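Local structure of acetolactate synthase isozyme 1 large subunit (Escherichia coli, 6LPI) at residues Gly262-Arg267 / Glu544-Met549; Tyr271-Ala276 / Gln296-Ala301; Ser369-Ile374 / Ala399-Leu404. The protein belongs to the thiamine diphosphate-dependent enzymes and holds thiamine diphosphate, a magnesium ion and flavin-adenine dinucleotide. All coordinates share one frame; numbering follows the deposited sequence.

Contact 1 (Gly262-Arg267 / Glu544-Met549); sequences GMHGVR and EKVYPM. With FAD (flavin-adenine dinucleotide), chain I.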
loop_
_atom_site.group_PDB
_atom_site.type_symbol
_atom_site.label_atom_id
_atom_site.label_comp_id
_atom_site.label_asym_id
_atom_site.label_seq_id
_atom_site.Cartn_x
_atom_site.Cartn_y
_atom_site.Cartn_z
ATOM N N GLY B 262 6.170 -16.232 -5.521
ATOM C CA GLY B 262 5.317 -16.380 -4.358
ATOM C C GLY B 262 4.085 -17.252 -4.483
ATOM O O GLY B 262 4.053 -18.194 -5.263
ATOM N N MET B 263 3.045 -16.889 -3.728
ATOM C CA MET B 263 1.922 -17.788 -3.471
ATOM C C MET B 263 1.293 -18.257 -4.759
ATOM O O MET B 263 0.953 -19.434 -4.906
ATOM C CB MET B 263 0.880 -17.074 -2.608
ATOM C CG MET B 263 -0.552 -17.570 -2.751
ATOM S SD MET B 263 -1.534 -17.439 -1.214
ATOM C CE MET B 263 -1.777 -15.707 -1.008
ATOM N N HIS B 264 1.073 -17.330 -5.679
ATOM C CA HIS B 264 0.561 -17.614 -7.009
ATOM C C HIS B 264 1.556 -17.193 -8.084
ATOM O O HIS B 264 1.163 -16.930 -9.227
ATOM C CB HIS B 264 -0.775 -16.900 -7.193
ATOM C CG HIS B 264 -1.895 -17.487 -6.396
ATOM N ND1 HIS B 264 -2.493 -16.810 -5.357
ATOM C CD2 HIS B 264 -2.570 -18.653 -6.525
ATOM C CE1 HIS B 264 -3.465 -17.550 -4.851
ATOM N NE2 HIS B 264 -3.536 -18.671 -5.546
ATOM N N GLY B 265 2.837 -17.111 -7.748
ATOM C CA GLY B 265 3.802 -16.716 -8.742
ATOM C C GLY B 265 4.019 -17.834 -9.756
ATOM O O GLY B 265 3.316 -18.845 -9.798
ATOM N N VAL B 266 5.027 -17.646 -10.578
ATOM C CA VAL B 266 5.307 -18.603 -11.635
ATOM C C VAL B 266 6.244 -19.681 -11.101
ATOM O O VAL B 266 7.303 -19.393 -10.532
ATOM C CB VAL B 266 5.863 -17.894 -12.884
ATOM C CG1 VAL B 266 6.952 -16.900 -12.503
ATOM C CG2 VAL B 266 6.355 -18.913 -13.904
ATOM N N ARG B 267 5.863 -20.930 -11.343
ATOM C CA ARG B 267 6.506 -22.075 -10.715
ATOM C C ARG B 267 8.007 -22.077 -10.972
ATOM O O ARG B 267 8.804 -22.195 -10.030
ATOM C CB ARG B 267 5.837 -23.347 -11.240
ATOM C CG ARG B 267 6.522 -24.649 -10.958
ATOM C CD ARG B 267 5.770 -25.771 -11.675
ATOM N NE ARG B 267 4.389 -25.932 -11.206
ATOM C CZ ARG B 267 4.043 -26.545 -10.076
ATOM N NH1 ARG B 267 4.976 -27.066 -9.286
ATOM N NH2 ARG B 267 2.764 -26.646 -9.733
ATOM N N GLU B 544 -12.905 -23.023 -12.164
ATOM C CA GLU B 544 -11.589 -22.671 -12.673
ATOM C C GLU B 544 -10.698 -22.186 -11.538
ATOM O O GLU B 544 -11.171 -21.719 -10.500
ATOM C CB GLU B 544 -11.690 -21.587 -13.743
ATOM C CG GLU B 544 -12.708 -21.843 -14.841
ATOM C CD GLU B 544 -12.119 -22.518 -16.071
ATOM O OE1 GLU B 544 -10.873 -22.588 -16.186
ATOM O OE2 GLU B 544 -12.916 -22.972 -16.930
ATOM N N LYS B 545 -9.392 -22.340 -11.728
ATOM C CA LYS B 545 -8.442 -22.200 -10.635
ATOM C C LYS B 545 -7.347 -21.212 -11.002
ATOM O O LYS B 545 -7.122 -20.908 -12.170
ATOM C CB LYS B 545 -7.821 -23.561 -10.270
ATOM C CG LYS B 545 -8.832 -24.581 -9.764
ATOM C CD LYS B 545 -9.268 -24.227 -8.353
ATOM C CE LYS B 545 -10.384 -25.137 -7.868
ATOM N NZ LYS B 545 -11.732 -24.567 -8.193
ATOM N N VAL B 546 -6.686 -20.696 -9.972
ATOM C CA VAL B 546 -5.455 -19.924 -10.117
ATOM C C VAL B 546 -4.316 -20.854 -9.747
ATOM O O VAL B 546 -4.182 -21.253 -8.588
ATOM C CB VAL B 546 -5.451 -18.653 -9.256
ATOM C CG1 VAL B 546 -4.247 -17.818 -9.589
ATOM C CG2 VAL B 546 -6.706 -17.846 -9.523
ATOM N N TYR B 547 -3.531 -21.242 -10.742
ATOM C CA TYR B 547 -2.394 -22.118 -10.529
ATOM C C TYR B 547 -1.117 -21.460 -11.046
ATOM O O TYR B 547 -1.149 -20.690 -12.010
ATOM C CB TYR B 547 -2.597 -23.480 -11.215
ATOM C CG TYR B 547 -3.574 -24.404 -10.502
ATOM C CD1 TYR B 547 -3.558 -24.544 -9.114
ATOM C CD2 TYR B 547 -4.509 -25.156 -11.226
ATOM C CE1 TYR B 547 -4.456 -25.393 -8.464
ATOM C CE2 TYR B 547 -5.400 -26.018 -10.583
ATOM C CZ TYR B 547 -5.370 -26.130 -9.205
ATOM O OH TYR B 547 -6.261 -26.979 -8.582
ATOM N N PRO B 548 0.023 -21.729 -10.411
ATOM C CA PRO B 548 0.081 -22.572 -9.211
ATOM C C PRO B 548 -0.317 -21.828 -7.936
ATOM O O PRO B 548 -0.373 -20.599 -7.915
ATOM C CB PRO B 548 1.539 -23.023 -9.170
ATOM C CG PRO B 548 2.298 -21.972 -9.907
ATOM C CD PRO B 548 1.355 -21.338 -10.899
ATOM N N MET B 549 -0.650 -22.598 -6.902
ATOM C CA MET B 549 -0.960 -22.076 -5.579
ATOM C C MET B 549 -0.012 -22.671 -4.537
ATOM O O MET B 549 0.301 -23.867 -4.575
ATOM C CB MET B 549 -2.412 -22.380 -5.208
ATOM C CG MET B 549 -2.786 -21.887 -3.828
ATOM S SD MET B 549 -4.406 -22.447 -3.294
ATOM C CE MET B 549 -5.229 -20.899 -2.907
HETATM P PA FAD I . 5.199 -3.320 -0.091
HETATM O O1A FAD I . 4.632 -2.933 -1.400
HETATM O O2A FAD I . 4.371 -3.026 1.132
HETATM O O5B FAD I . 6.578 -2.550 -0.111
HETATM C C5B FAD I . 6.879 -1.514 0.846
HETATM C C4B FAD I . 8.305 -1.711 1.285
HETATM O O4B FAD I . 9.195 -0.871 0.502
HETATM C C3B FAD I . 8.575 -1.349 2.742
HETATM O O3B FAD I . 9.531 -2.270 3.269
HETATM C C2B FAD I . 9.071 0.097 2.617
HETATM O O2B FAD I . 9.832 0.559 3.723
HETATM C C1B FAD I . 9.943 -0.051 1.379
HETATM N N9A FAD I . 10.270 1.189 0.695
HETATM C C8A FAD I . 9.407 2.151 0.243
HETATM N N7A FAD I . 9.997 3.158 -0.360
HETATM C C5A FAD I . 11.344 2.833 -0.300
HETATM C C6A FAD I . 12.505 3.494 -0.753
HETATM N N6A FAD I . 12.493 4.669 -1.386
HETATM N N1A FAD I . 13.696 2.901 -0.518
HETATM C C2A FAD I . 13.718 1.729 0.122
HETATM N N3A FAD I . 12.694 1.011 0.586
HETATM C C4A FAD I . 11.526 1.623 0.349
HETATM N N1 FAD I . 2.504 -10.943 -3.289
HETATM C C2 FAD I . 3.519 -11.654 -3.856
HETATM O O2 FAD I . 4.666 -11.226 -3.862
HETATM N N3 FAD I . 3.260 -12.875 -4.453
HETATM C C4 FAD I . 2.028 -13.488 -4.542
HETATM O O4 FAD I . 1.921 -14.576 -5.102
HETATM C C4X FAD I . 0.952 -12.727 -3.924
HETATM N N5 FAD I . -0.265 -13.228 -3.958
HETATM C C5X FAD I . -1.288 -12.485 -3.381
HETATM C C6 FAD I . -2.590 -12.989 -3.413
HETATM C C7 FAD I . -3.649 -12.270 -2.858
HETATM C C7M FAD I . -5.039 -12.846 -2.892
HETATM C C8 FAD I . -3.403 -11.026 -2.252
HETATM C C8M FAD I . -4.526 -10.234 -1.627
HETATM C C9 FAD I . -2.105 -10.523 -2.218
HETATM C C9A FAD I . -1.050 -11.243 -2.766
HETATM N N10 FAD I . 0.274 -10.754 -2.748
HETATM C C10 FAD I . 1.296 -11.465 -3.318
HETATM C "C1'" FAD I . 0.590 -9.465 -2.134
HETATM C "C2'" FAD I . 1.133 -9.605 -0.720
HETATM O "O2'" FAD I . 0.057 -9.728 0.210
HETATM C "C3'" FAD I . 1.943 -8.359 -0.364
HETATM O "O3'" FAD I . 1.130 -7.201 -0.520
HETATM C "C4'" FAD I . 3.209 -8.172 -1.191
HETATM O "O4'" FAD I . 3.790 -9.448 -1.434
HETATM C "C5'" FAD I . 4.215 -7.280 -0.505
HETATM O "O5'" FAD I . 5.148 -6.784 -1.481
HETATM P P FAD I . 6.262 -5.780 -1.073
HETATM O O1P FAD I . 7.355 -6.539 -0.319
HETATM O O2P FAD I . 6.619 -5.056 -2.162
HETATM O O3P FAD I . 5.507 -4.876 -0.059
#

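Contact 2 (Tyr271-Ala276 / Gln296-Ala301); sequences YILQEA and QFCPNA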
loop_
_atom_site.group_PDB
_atom_site.type_symbol
_atom_site.label_atom_id
_atom_site.label_comp_id
_atom_site.label_asym_id
_atom_site.label_seq_id
_atom_site.Cartn_x
_atom_site.Cartn_y
_atom_site.Cartn_z
ATOM N N TYR B 271 11.019 -22.102 -8.086
ATOM C CA TYR B 271 12.121 -23.054 -7.946
ATOM C C TYR B 271 13.469 -22.371 -8.145
ATOM O O TYR B 271 14.454 -22.720 -7.482
ATOM C CB TYR B 271 11.983 -24.210 -8.946
ATOM C CG TYR B 271 10.881 -25.200 -8.626
ATOM C CD1 TYR B 271 10.517 -25.469 -7.318
ATOM C CD2 TYR B 271 10.158 -25.823 -9.645
ATOM C CE1 TYR B 271 9.479 -26.345 -7.025
ATOM C CE2 TYR B 271 9.113 -26.716 -9.358
ATOM C CZ TYR B 271 8.788 -26.968 -8.041
ATOM O OH TYR B 271 7.772 -27.836 -7.718
ATOM N N ILE B 272 13.533 -21.402 -9.059
ATOM C CA ILE B 272 14.799 -20.751 -9.370
ATOM C C ILE B 272 15.349 -20.030 -8.152
ATOM O O ILE B 272 16.560 -20.038 -7.916
ATOM C CB ILE B 272 14.636 -19.789 -10.557
ATOM C CG1 ILE B 272 14.608 -20.584 -11.866
ATOM C CG2 ILE B 272 15.756 -18.721 -10.537
ATOM C CD1 ILE B 272 13.973 -19.849 -13.042
ATOM N N LEU B 273 14.473 -19.396 -7.358
ATOM C CA LEU B 273 14.952 -18.647 -6.198
ATOM C C LEU B 273 15.669 -19.545 -5.197
ATOM O O LEU B 273 16.646 -19.121 -4.565
ATOM C CB LEU B 273 13.791 -17.915 -5.537
ATOM C CG LEU B 273 13.445 -16.592 -6.230
ATOM C CD1 LEU B 273 11.981 -16.256 -6.123
ATOM C CD2 LEU B 273 14.233 -15.475 -5.614
ATOM N N GLN B 274 15.232 -20.800 -5.081
ATOM C CA GLN B 274 15.850 -21.759 -4.175
ATOM C C GLN B 274 17.259 -22.144 -4.603
ATOM O O GLN B 274 18.000 -22.720 -3.801
ATOM C CB GLN B 274 14.949 -22.995 -4.073
ATOM C CG GLN B 274 13.636 -22.703 -3.389
ATOM C CD GLN B 274 13.806 -22.634 -1.886
ATOM O OE1 GLN B 274 13.724 -21.566 -1.275
ATOM N NE2 GLN B 274 13.982 -23.792 -1.276
ATOM N N GLU B 275 17.623 -21.864 -5.848
ATOM C CA GLU B 275 18.976 -22.035 -6.356
ATOM C C GLU B 275 19.861 -20.817 -6.103
ATOM O O GLU B 275 21.079 -20.906 -6.288
ATOM C CB GLU B 275 18.950 -22.313 -7.870
ATOM C CG GLU B 275 18.042 -23.433 -8.342
ATOM C CD GLU B 275 18.580 -24.812 -8.052
ATOM O OE1 GLU B 275 17.816 -25.791 -8.222
ATOM O OE2 GLU B 275 19.777 -24.933 -7.727
ATOM N N ALA B 276 19.293 -19.687 -5.698
ATOM C CA ALA B 276 20.100 -18.487 -5.512
ATOM C C ALA B 276 21.088 -18.620 -4.351
ATOM O O ALA B 276 20.770 -19.198 -3.305
ATOM C CB ALA B 276 19.196 -17.285 -5.268
ATOM N N GLN B 296 12.437 -21.647 5.031
ATOM C CA GLN B 296 12.695 -22.480 3.863
ATOM C C GLN B 296 12.822 -21.650 2.596
ATOM O O GLN B 296 12.832 -22.208 1.499
ATOM C CB GLN B 296 11.588 -23.520 3.671
ATOM C CG GLN B 296 11.198 -24.244 4.926
ATOM C CD GLN B 296 12.248 -25.235 5.361
ATOM O OE1 GLN B 296 13.345 -25.264 4.812
ATOM N NE2 GLN B 296 11.910 -26.076 6.332
ATOM N N PHE B 297 12.990 -20.345 2.716
ATOM C CA PHE B 297 12.992 -19.474 1.553
ATOM C C PHE B 297 14.427 -19.065 1.284
ATOM O O PHE B 297 15.001 -18.259 2.023
ATOM C CB PHE B 297 12.124 -18.234 1.752
ATOM C CG PHE B 297 12.189 -17.299 0.589
ATOM C CD1 PHE B 297 11.607 -17.654 -0.625
ATOM C CD2 PHE B 297 12.850 -16.090 0.681
ATOM C CE1 PHE B 297 11.678 -16.805 -1.719
ATOM C CE2 PHE B 297 12.945 -15.244 -0.427
ATOM C CZ PHE B 297 12.351 -15.600 -1.618
ATOM N N CYS B 298 14.982 -19.591 0.214
ATOM C CA CYS B 298 16.364 -19.334 -0.154
ATOM C C CYS B 298 17.301 -19.561 1.019
ATOM O O CYS B 298 17.989 -18.623 1.436
ATOM C CB CYS B 298 16.514 -17.899 -0.662
ATOM S SG CYS B 298 15.262 -17.431 -1.908
ATOM N N PRO B 299 17.457 -20.802 1.491
ATOM C CA PRO B 299 18.321 -21.002 2.664
ATOM C C PRO B 299 19.775 -20.727 2.347
ATOM O O PRO B 299 20.464 -20.077 3.142
ATOM C CB PRO B 299 18.089 -22.476 3.038
ATOM C CG PRO B 299 16.834 -22.881 2.305
ATOM C CD PRO B 299 16.796 -22.055 1.067
ATOM N N ASN B 300 20.254 -21.156 1.183
ATOM C CA ASN B 300 21.663 -21.017 0.847
ATOM C C ASN B 300 22.009 -19.655 0.278
ATOM O O ASN B 300 23.062 -19.503 -0.352
ATOM C CB ASN B 300 22.076 -22.111 -0.128
ATOM C CG ASN B 300 22.203 -23.419 0.552
ATOM O OD1 ASN B 300 22.458 -23.459 1.759
ATOM N ND2 ASN B 300 22.006 -24.509 -0.188
ATOM N N ALA B 301 21.212 -18.635 0.553
ATOM C CA ALA B 301 21.413 -17.331 -0.049
ATOM C C ALA B 301 21.799 -16.339 1.030
ATOM O O ALA B 301 21.145 -16.258 2.081
ATOM C CB ALA B 301 20.147 -16.839 -0.770
#

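Contact 3 (Ser369-Ile374 / Ala399-Leu404); sequences SHYGLI and AQAYPL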
loop_
_atom_site.group_PDB
_atom_site.type_symbol
_atom_site.label_atom_id
_atom_site.label_comp_id
_atom_site.label_asym_id
_atom_site.label_seq_id
_atom_site.Cartn_x
_atom_site.Cartn_y
_atom_site.Cartn_z
ATOM N N SER B 369 -11.720 -17.192 -22.438
ATOM C CA SER B 369 -11.027 -17.790 -21.306
ATOM C C SER B 369 -10.697 -16.705 -20.286
ATOM O O SER B 369 -10.883 -15.518 -20.573
ATOM C CB SER B 369 -9.738 -18.462 -21.788
ATOM O OG SER B 369 -8.852 -18.752 -20.703
ATOM N N HIS B 370 -10.275 -17.069 -19.069
ATOM C CA HIS B 370 -9.855 -16.005 -18.163
ATOM C C HIS B 370 -8.531 -15.410 -18.645
ATOM O O HIS B 370 -8.411 -14.186 -18.834
ATOM C CB HIS B 370 -9.820 -16.469 -16.686
ATOM C CG HIS B 370 -9.230 -17.825 -16.438
ATOM N ND1 HIS B 370 -7.898 -18.019 -16.125
ATOM C CD2 HIS B 370 -9.807 -19.048 -16.387
ATOM C CE1 HIS B 370 -7.676 -19.306 -15.925
ATOM N NE2 HIS B 370 -8.819 -19.952 -16.077
ATOM N N TYR B 371 -7.542 -16.266 -18.906
ATOM C CA TYR B 371 -6.295 -15.784 -19.489
ATOM C C TYR B 371 -6.555 -15.183 -20.872
ATOM O O TYR B 371 -6.032 -14.114 -21.212
ATOM C CB TYR B 371 -5.274 -16.923 -19.571
ATOM C CG TYR B 371 -4.760 -17.410 -18.232
ATOM C CD1 TYR B 371 -4.186 -16.536 -17.319
ATOM C CD2 TYR B 371 -4.827 -18.760 -17.891
ATOM C CE1 TYR B 371 -3.707 -16.994 -16.081
ATOM C CE2 TYR B 371 -4.354 -19.228 -16.668
ATOM C CZ TYR B 371 -3.794 -18.342 -15.769
ATOM O OH TYR B 371 -3.328 -18.803 -14.558
ATOM N N GLY B 372 -7.373 -15.850 -21.682
ATOM C CA GLY B 372 -7.687 -15.319 -22.999
ATOM C C GLY B 372 -8.356 -13.958 -22.947
ATOM O O GLY B 372 -8.124 -13.112 -23.815
ATOM N N LEU B 373 -9.201 -13.730 -21.936
ATOM C CA LEU B 373 -9.834 -12.425 -21.783
ATOM C C LEU B 373 -8.796 -11.364 -21.457
ATOM O O LEU B 373 -8.818 -10.257 -22.008
ATOM C CB LEU B 373 -10.889 -12.465 -20.684
ATOM C CG LEU B 373 -11.635 -11.151 -20.401
ATOM C CD1 LEU B 373 -12.026 -10.407 -21.687
ATOM C CD2 LEU B 373 -12.841 -11.388 -19.523
ATOM N N ILE B 374 -7.909 -11.665 -20.509
ATOM C CA ILE B 374 -6.850 -10.712 -20.185
ATOM C C ILE B 374 -6.042 -10.371 -21.438
ATOM O O ILE B 374 -5.785 -9.192 -21.736
ATOM C CB ILE B 374 -5.977 -11.273 -19.046
ATOM C CG1 ILE B 374 -6.803 -11.304 -17.757
ATOM C CG2 ILE B 374 -4.725 -10.441 -18.849
ATOM C CD1 ILE B 374 -6.462 -12.444 -16.820
ATOM N N ALA B 399 -2.626 -10.409 -12.733
ATOM C CA ALA B 399 -1.221 -10.251 -12.379
ATOM C C ALA B 399 -0.352 -11.227 -13.161
ATOM O O ALA B 399 0.747 -10.878 -13.612
ATOM C CB ALA B 399 -1.041 -10.472 -10.873
ATOM N N GLN B 400 -0.854 -12.447 -13.365
ATOM C CA GLN B 400 -0.083 -13.466 -14.056
ATOM C C GLN B 400 0.069 -13.156 -15.542
ATOM O O GLN B 400 1.153 -13.336 -16.100
ATOM C CB GLN B 400 -0.740 -14.832 -13.878
ATOM C CG GLN B 400 -0.702 -15.412 -12.490
ATOM C CD GLN B 400 -1.380 -16.772 -12.424
ATOM O OE1 GLN B 400 -2.060 -17.188 -13.370
ATOM N NE2 GLN B 400 -1.187 -17.478 -11.316
ATOM N N ALA B 401 -1.006 -12.711 -16.219
ATOM C CA ALA B 401 -0.982 -12.687 -17.686
ATOM C C ALA B 401 -0.922 -11.301 -18.310
ATOM O O ALA B 401 -0.457 -11.199 -19.446
ATOM C CB ALA B 401 -2.182 -13.438 -18.283
ATOM N N TYR B 402 -1.381 -10.238 -17.628
ATOM C CA TYR B 402 -1.395 -8.922 -18.270
ATOM C C TYR B 402 0.037 -8.428 -18.464
ATOM O O TYR B 402 0.843 -8.489 -17.526
ATOM C CB TYR B 402 -2.183 -7.886 -17.457
ATOM C CG TYR B 402 -2.516 -6.671 -18.291
ATOM C CD1 TYR B 402 -1.577 -5.666 -18.487
ATOM C CD2 TYR B 402 -3.761 -6.535 -18.899
ATOM C CE1 TYR B 402 -1.855 -4.563 -19.283
ATOM C CE2 TYR B 402 -4.056 -5.428 -19.693
ATOM C CZ TYR B 402 -3.096 -4.441 -19.878
ATOM O OH TYR B 402 -3.358 -3.343 -20.677
ATOM N N PRO B 403 0.376 -7.870 -19.632
ATOM C CA PRO B 403 1.752 -7.374 -19.843
ATOM C C PRO B 403 1.970 -6.000 -19.224
ATOM O O PRO B 403 2.067 -4.975 -19.899
ATOM C CB PRO B 403 1.862 -7.313 -21.367
ATOM C CG PRO B 403 0.466 -7.306 -21.885
ATOM C CD PRO B 403 -0.487 -7.654 -20.807
ATOM N N LEU B 404 2.090 -5.978 -17.902
ATOM C CA LEU B 404 2.344 -4.722 -17.217
ATOM C C LEU B 404 3.790 -4.331 -17.451
ATOM O O LEU B 404 4.704 -5.062 -17.057
ATOM C CB LEU B 404 2.044 -4.874 -15.730
ATOM C CG LEU B 404 0.616 -5.349 -15.451
ATOM C CD1 LEU B 404 0.573 -6.186 -14.200
ATOM C CD2 LEU B 404 -0.291 -4.111 -15.330
#

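Contact 1 (Gly262-Arg267 / Glu544-Met549)
H264 meets V546, P548 and M549 around CD2 and NE2 of its imidazole. V546 crosses this side chain at about a right angle, with CG1 3.6 Å from H264 CD2. V546 CG1 is anti to its backbone N (chi1 -172°), which carries this methyl to the ring. M549 behaves differently. It runs alongside H264 and points the same way, and its CG lies 3.7 Å from H264 NE2. The carbonyl of P548 arrives at the ring edge, near the ring plane, where P548 O is 3.2 Å from H264 CD2. The same oxygen receives a CA-H...O contact from H264, with P548 O 3.3 Å from H264 CA and 157° at the hydrogen. A second contact of this kind runs the other way, from M549 CA to M263 O.

The pyrrolidine of P548, which follows a cis peptide bond, rests against G265 and R267. P548 CG is 3.3 Å from G265 O. The guanidinium of R267 approaches obliquely, with NH2 near P548 CB.

The 262-265 beta turn is type I and presents its backbone to the flavin. H264 N gives a nearly straight hydrogen bond to FAD O4 (2.9 Å, 171°). M263 bends back so that its CE lies 3.7 Å from FAD C6. Residues 544-549 therefore pack behind a flavin-binding turn, on H264.

Residues 262-267 link strand 257-260 to helix 267-273, with V266 at the helix N-cap. Residues 544-549 follow strand 534-539 of the C-terminal thiamine diphosphate-binding domain. V546 also packs on helix 393-401, at Q393, M396 and W397. M549 reaches F484 of helix 476-484.

Contact 2 (Tyr271-Ala276 / Gln296-Ala301)
The amide of Q274 reaches across to the backbone of 296-298. C298 N donates to Q274 OE1 at 2.8 Å, and the bond is close to straight (166° at the hydrogen). The donor does not lie flat with the amide: it is tilted 29° from the carbonyl plane. Q274 NE2 turns to Q296 O, but this bond is weak, at 3.4 Å and well bent. Both amide ends thus meet main-chain atoms. The bond from C298 N fits the modelled choice of oxygen and nitrogen in this amide. It also brings Q274 OE1 beside Q296 O, a second acceptor that cannot bond to it. The chain of Q274 folds at chi2 (-78°), which swings the amide toward 296-298. P299 crosses this side chain at about a right angle, and its CD rests near the amide.

Packing takes over beyond the amide. The sulfur of C298 lies against L273, with C298 SG 3.9 Å from L273 CB. The same sulfur sits over the centre of the F297 ring, 3.4 Å above its plane. L273 CD2 approaches that ring obliquely, at 4.4 Å from F297 CZ. Further along, A301 CB touches the carbonyl of A276, 3.5 Å from A276 O.

The two segments lead into neighbouring parallel strands of the central domain, 278-282 and 302-307. L273 also packs on V215 of strand 214-218, and F297 and C298 on L279 of strand 278-282.

The chemistry is therefore split. An uncharged amide reads backbone groups on the more exposed side, while leucine, cysteine and phenylalanine pack on the buried side. No charged side chain of either segment takes part, so the pairing should depend little on ionisation.

Contact 3 (Ser369-Ile374 / Ala399-Leu404)
A401 is a small bump between two side chains of the facing helix. Its CB lies 3.8 Å from Y371 CD1 and 4.0 Å from I374 CG2. Y371 and I374 stand one turn apart, and the methyl of A401 touches both. It meets the Y371 ring obliquely.

I374 is the bump in the other direction. Its CG2 enters the bend where helix 393-401 ends and Y402 leaves helical geometry. There I374 CG2 lies 3.6 Å from Y402 N and 3.9 Å from Y402 CB. Lying anti to the I374 backbone N, this methyl is directed at the bend, and it also nears the Y402 ring obliquely.

At the other end, Q400 extends fully beyond CG (chi2 180°) and reaches the tip of Y371. Y371 OH is modelled as donating to Q400 OE1, which lies at the ring edge and in its plane. Ring and amide are nearly coplanar, 16° apart. The separation of these oxygens is too short to be trusted, so the geometry of the bond is doubtful.

The contact joins the start of helix 370-378 to the end of helix 393-401. W397 of the second helix stacks on H370 and meets Y371 edge-to-face. I374 also packs on M469 of strand 464-470, and Y402 on I387 of strand 386-389, both in the C-terminal parallel sheet.

Overall arrangement
Contacts 1 and 3 form one continuous region, with centres 13 Å apart. Q400 connects them: its NE2 probably donates to H264 O (3.2 Å) and Y547 O (3.3 Å). The amide that meets Y371 thus probably also ties to both segments of contact 1. Contact 1 touches FAD directly, and the V546 side chain is about 7 Å from thiamine diphosphate. In contact 3 the I374 side chain is about 10 Å from that cofactor. Contact 2 lies further out, its centre 18 Å from that of contact 1 and 28 Å from that of contact 3. Helix 267-273 joins contacts 1 and 2 along the chain. The F297 side chain is about 9 Å from FAD.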